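Local coordinates for protein replicative DNA helicase (Nostoc punctiforme, PDB 4O1R) that probably excises itself from a host helicase precursor as an intein, joining the flanking sequences by protein splicing, at residues 67-71 / 135-140. Sequence-based numbering, arbitrary orientation. Where two conformers were deposited one is given.
Sequences GRKIR and ANNIIV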
ATOM      1  N   GLY A  67      -0.861   4.102 -14.492  1.00 16.14           N
ATOM      2  CA  GLY A  67      -2.018   4.851 -14.011  1.00 16.26           C
ATOM      3  C   GLY A  67      -2.476   4.508 -12.612  1.00 15.77           C
ATOM      4  O   GLY A  67      -3.515   5.006 -12.162  1.00 17.43           O
ATOM      5  N   ARG A  68      -1.715   3.688 -11.895  1.00 14.71           N
ATOM      6  CA  ARG A  68      -2.062   3.387 -10.506  1.00 14.55           C
ATOM      7  C   ARG A  68      -1.777   4.607  -9.647  1.00 13.50           C
ATOM      8  O   ARG A  68      -0.890   5.396  -9.966  1.00 13.27           O
ATOM      9  CB  ARG A  68      -1.314   2.156 -10.034  1.00 15.58           C
ATOM     10  CG  ARG A  68      -1.555   1.021 -11.020  1.00 19.20           C
ATOM     11  CD  ARG A  68      -1.678  -0.299 -10.388  1.00 20.51           C
ATOM     12  NE  ARG A  68      -1.737  -1.325 -11.428  1.00 20.11           N
ATOM     13  CZ  ARG A  68      -1.357  -2.585 -11.245  1.00 19.97           C
ATOM     14  NH1 ARG A  68      -0.892  -2.989 -10.060  1.00 17.51           N
ATOM     15  NH2 ARG A  68      -1.449  -3.438 -12.254  1.00 21.47           N
ATOM     16  N   LYS A  69      -2.567   4.795  -8.600  1.00 12.96           N
ATOM     17  CA  LYS A  69      -2.512   6.028  -7.824  1.00 13.33           C
ATOM     18  C   LYS A  69      -2.824   5.700  -6.380  1.00 12.54           C
ATOM     19  O   LYS A  69      -3.717   4.888  -6.104  1.00 13.01           O
ATOM     20  CB  LYS A  69      -3.581   6.999  -8.334  1.00 15.28           C
ATOM     21  CG  LYS A  69      -3.474   8.413  -7.804  0.53 16.31           C
ATOM     22  CD  LYS A  69      -4.655   9.251  -8.267  0.53 20.35           C
ATOM     23  CE  LYS A  69      -4.564   9.620  -9.732  0.53 22.33           C
ATOM     24  NZ  LYS A  69      -5.653  10.562 -10.107  0.53 24.42           N
ATOM     25  N   ILE A  70      -2.106   6.332  -5.460  1.00 11.71           N
ATOM     26  CA  ILE A  70      -2.360   6.143  -4.041  1.00 12.24           C
ATOM     27  C   ILE A  70      -2.019   7.423  -3.309  1.00 11.64           C
ATOM     28  O   ILE A  70      -1.177   8.198  -3.766  1.00 11.60           O
ATOM     29  CB  ILE A  70      -1.561   4.929  -3.496  1.00 12.30           C
ATOM     30  CG1 ILE A  70      -2.056   4.476  -2.111  1.00 14.47           C
ATOM     31  CG2 ILE A  70      -0.049   5.214  -3.525  1.00 13.22           C
ATOM     32  CD1 ILE A  70      -1.433   3.148  -1.675  1.00 16.26           C
ATOM     33  N   ARG A  71      -2.681   7.638  -2.177  1.00 11.41           N
ATOM     34  CA  ARG A  71      -2.404   8.796  -1.321  1.00 11.46           C
ATOM     35  C   ARG A  71      -1.895   8.297   0.011  1.00 10.82           C
ATOM     36  O   ARG A  71      -2.602   7.586   0.726  1.00 11.37           O
ATOM     37  CB  ARG A  71      -3.644   9.686  -1.162  1.00 12.18           C
ATOM     38  CG  ARG A  71      -4.002  10.309  -2.514  0.58 13.53           C
ATOM     39  CD  ARG A  71      -5.283  11.085  -2.499  0.58 16.10           C
ATOM     40  NE  ARG A  71      -5.135  12.314  -1.743  0.58 16.71           N
ATOM     41  CZ  ARG A  71      -5.956  12.702  -0.776  0.58 17.15           C
ATOM     42  NH1 ARG A  71      -7.000  11.946  -0.452  0.58 17.32           N
ATOM     43  NH2 ARG A  71      -5.735  13.851  -0.150  0.58 18.40           N
ATOM     44  N   ALA A 135      -2.466  -2.052  -1.510  1.00 12.83           N
ATOM     45  CA  ALA A 135      -3.492  -1.021  -1.408  1.00 13.37           C
ATOM     46  C   ALA A 135      -3.528  -0.246  -2.711  1.00 12.75           C
ATOM     47  O   ALA A 135      -2.476   0.149  -3.233  1.00 12.87           O
ATOM     48  CB  ALA A 135      -3.210  -0.099  -0.239  1.00 14.28           C
ATOM     49  N   ASN A 136      -4.728  -0.040  -3.252  1.00 13.11           N
ATOM     50  CA  ASN A 136      -4.861   0.582  -4.567  1.00 12.97           C
ATOM     51  C   ASN A 136      -3.957  -0.087  -5.595  1.00 13.26           C
ATOM     52  O   ASN A 136      -3.398   0.560  -6.487  1.00 13.42           O
ATOM     53  CB  ASN A 136      -4.606   2.099  -4.509  1.00 13.88           C
ATOM     54  CG  ASN A 136      -5.834   2.883  -4.103  1.00 13.49           C
ATOM     55  OD1 ASN A 136      -6.852   2.323  -3.680  1.00 15.15           O
ATOM     56  ND2 ASN A 136      -5.754   4.194  -4.250  1.00 14.42           N
ATOM     57  N   ASN A 137      -3.803  -1.400  -5.453  1.00 13.13           N
ATOM     58  CA  ASN A 137      -3.012  -2.196  -6.396  1.00 13.83           C
ATOM     59  C   ASN A 137      -1.537  -1.778  -6.438  1.00 13.18           C
ATOM     60  O   ASN A 137      -0.876  -1.933  -7.462  1.00 13.43           O
ATOM     61  CB  ASN A 137      -3.617  -2.158  -7.815  1.00 15.24           C
ATOM     62  CG  ASN A 137      -4.984  -2.782  -7.891  0.55 17.23           C
ATOM     63  OD1 ASN A 137      -5.220  -3.856  -7.340  0.55 19.75           O
ATOM     64  ND2 ASN A 137      -5.891  -2.123  -8.599  0.55 19.93           N
ATOM     65  N   ILE A 138      -1.039  -1.287  -5.305  1.00 12.65           N
ATOM     66  CA  ILE A 138       0.384  -0.961  -5.104  1.00 12.75           C
ATOM     67  C   ILE A 138       0.834  -1.612  -3.791  1.00 13.42           C
ATOM     68  O   ILE A 138       0.087  -1.630  -2.817  1.00 13.59           O
ATOM     69  CB  ILE A 138       0.612   0.573  -5.062  1.00 12.25           C
ATOM     70  CG1 ILE A 138       0.165   1.210  -6.382  1.00 13.03           C
ATOM     71  CG2 ILE A 138       2.095   0.921  -4.769  1.00 13.44           C
ATOM     72  CD1 ILE A 138       0.142   2.735  -6.382  1.00 14.06           C
ATOM     73  N   ILE A 139       2.049  -2.157  -3.770  1.00 13.75           N
ATOM     74  CA  ILE A 139       2.585  -2.779  -2.547  1.00 14.20           C
ATOM     75  C   ILE A 139       3.113  -1.719  -1.590  1.00 13.24           C
ATOM     76  O   ILE A 139       3.909  -0.870  -1.987  1.00 13.07           O
ATOM     77  CB  ILE A 139       3.656  -3.809  -2.905  1.00 14.50           C
ATOM     78  CG1 ILE A 139       3.009  -4.954  -3.685  1.00 16.36           C
ATOM     79  CG2 ILE A 139       4.366  -4.354  -1.663  1.00 16.29           C
ATOM     80  CD1 ILE A 139       3.958  -5.707  -4.544  1.00 17.40           C
ATOM     81  N   VAL A 140       2.636  -1.733  -0.348  1.00 13.16           N
ATOM     82  CA  VAL A 140       3.072  -0.778   0.682  1.00 14.06           C
ATOM     83  C   VAL A 140       3.551  -1.515   1.932  1.00 14.65           C
ATOM     84  O   VAL A 140       3.040  -2.589   2.227  1.00 15.06           O
ATOM     85  CB  VAL A 140       1.957   0.224   1.063  1.00 14.56           C
ATOM     86  CG1 VAL A 140       1.396   0.884  -0.173  1.00 18.12           C
ATOM     87  CG2 VAL A 140       0.829  -0.451   1.849  1.00 15.04           C
TER
HETATM   88  O   HOH W   1      -4.347   2.462  -8.263  1.00 16.21           O
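Ile-70 and Ile-138 meet where CG2, the gamma methyl of Ile-70, lies 3.8 Å from CD1 at the end of the longer branch of Ile-138, and this pair starts the densely packed half of the contact. With CG1 of Ile-70 anti to the backbone N (chi1 -166°), its CD1 lies 3.9 Å from Val-140 CG1 and 4.0 Å from Ala-135 CB. Phe-78 touches both isoleucines and Val-140, while Leu-5 lies against Ile-70 and Ala-135, and all four aliphatic residues are buried.

The other half is polar and more open to solvent: Asn-137 is exposed and Arg-68 partly exposed. Ala-135 to Ile-138 form a type I' turn closing a β-hairpin, and its two asparagines meet Arg-68 and Lys-69, where strand 69-71 begins. Asn-136 ND2 donates to Lys-69 O (2.8 Å), tilted 18° from the carbonyl plane, while its OD1 accepts from Leu-10 N; the amide is thus gripped at both ends. A water links Lys-69 N to Asn-136 O, accepting from the former and donating to the latter. Arg-68 sends NH1 to Asn-137 O over 2.8 Å, with an N-H...O angle of 151°. The acceptor sits at the guanidinium edge, and the donor lies in the carbonyl plane on a lone pair. Pro-99 O accepts from the same NH1. A methionine in place of Arg-68 would probably leave the Asn-137 and Pro-99 carbonyls without this shared donor and the turn less firmly tied to strand 95-99.

No backbone-to-backbone hydrogen bond joins the two segments, whose strand axes approach to 9.1 Å. The chemistry therefore implies that the hairpin of the intein's C-terminal region docks on strand 69-71 through an aliphatic core, while side-chain donors and one water fix the position of its turn.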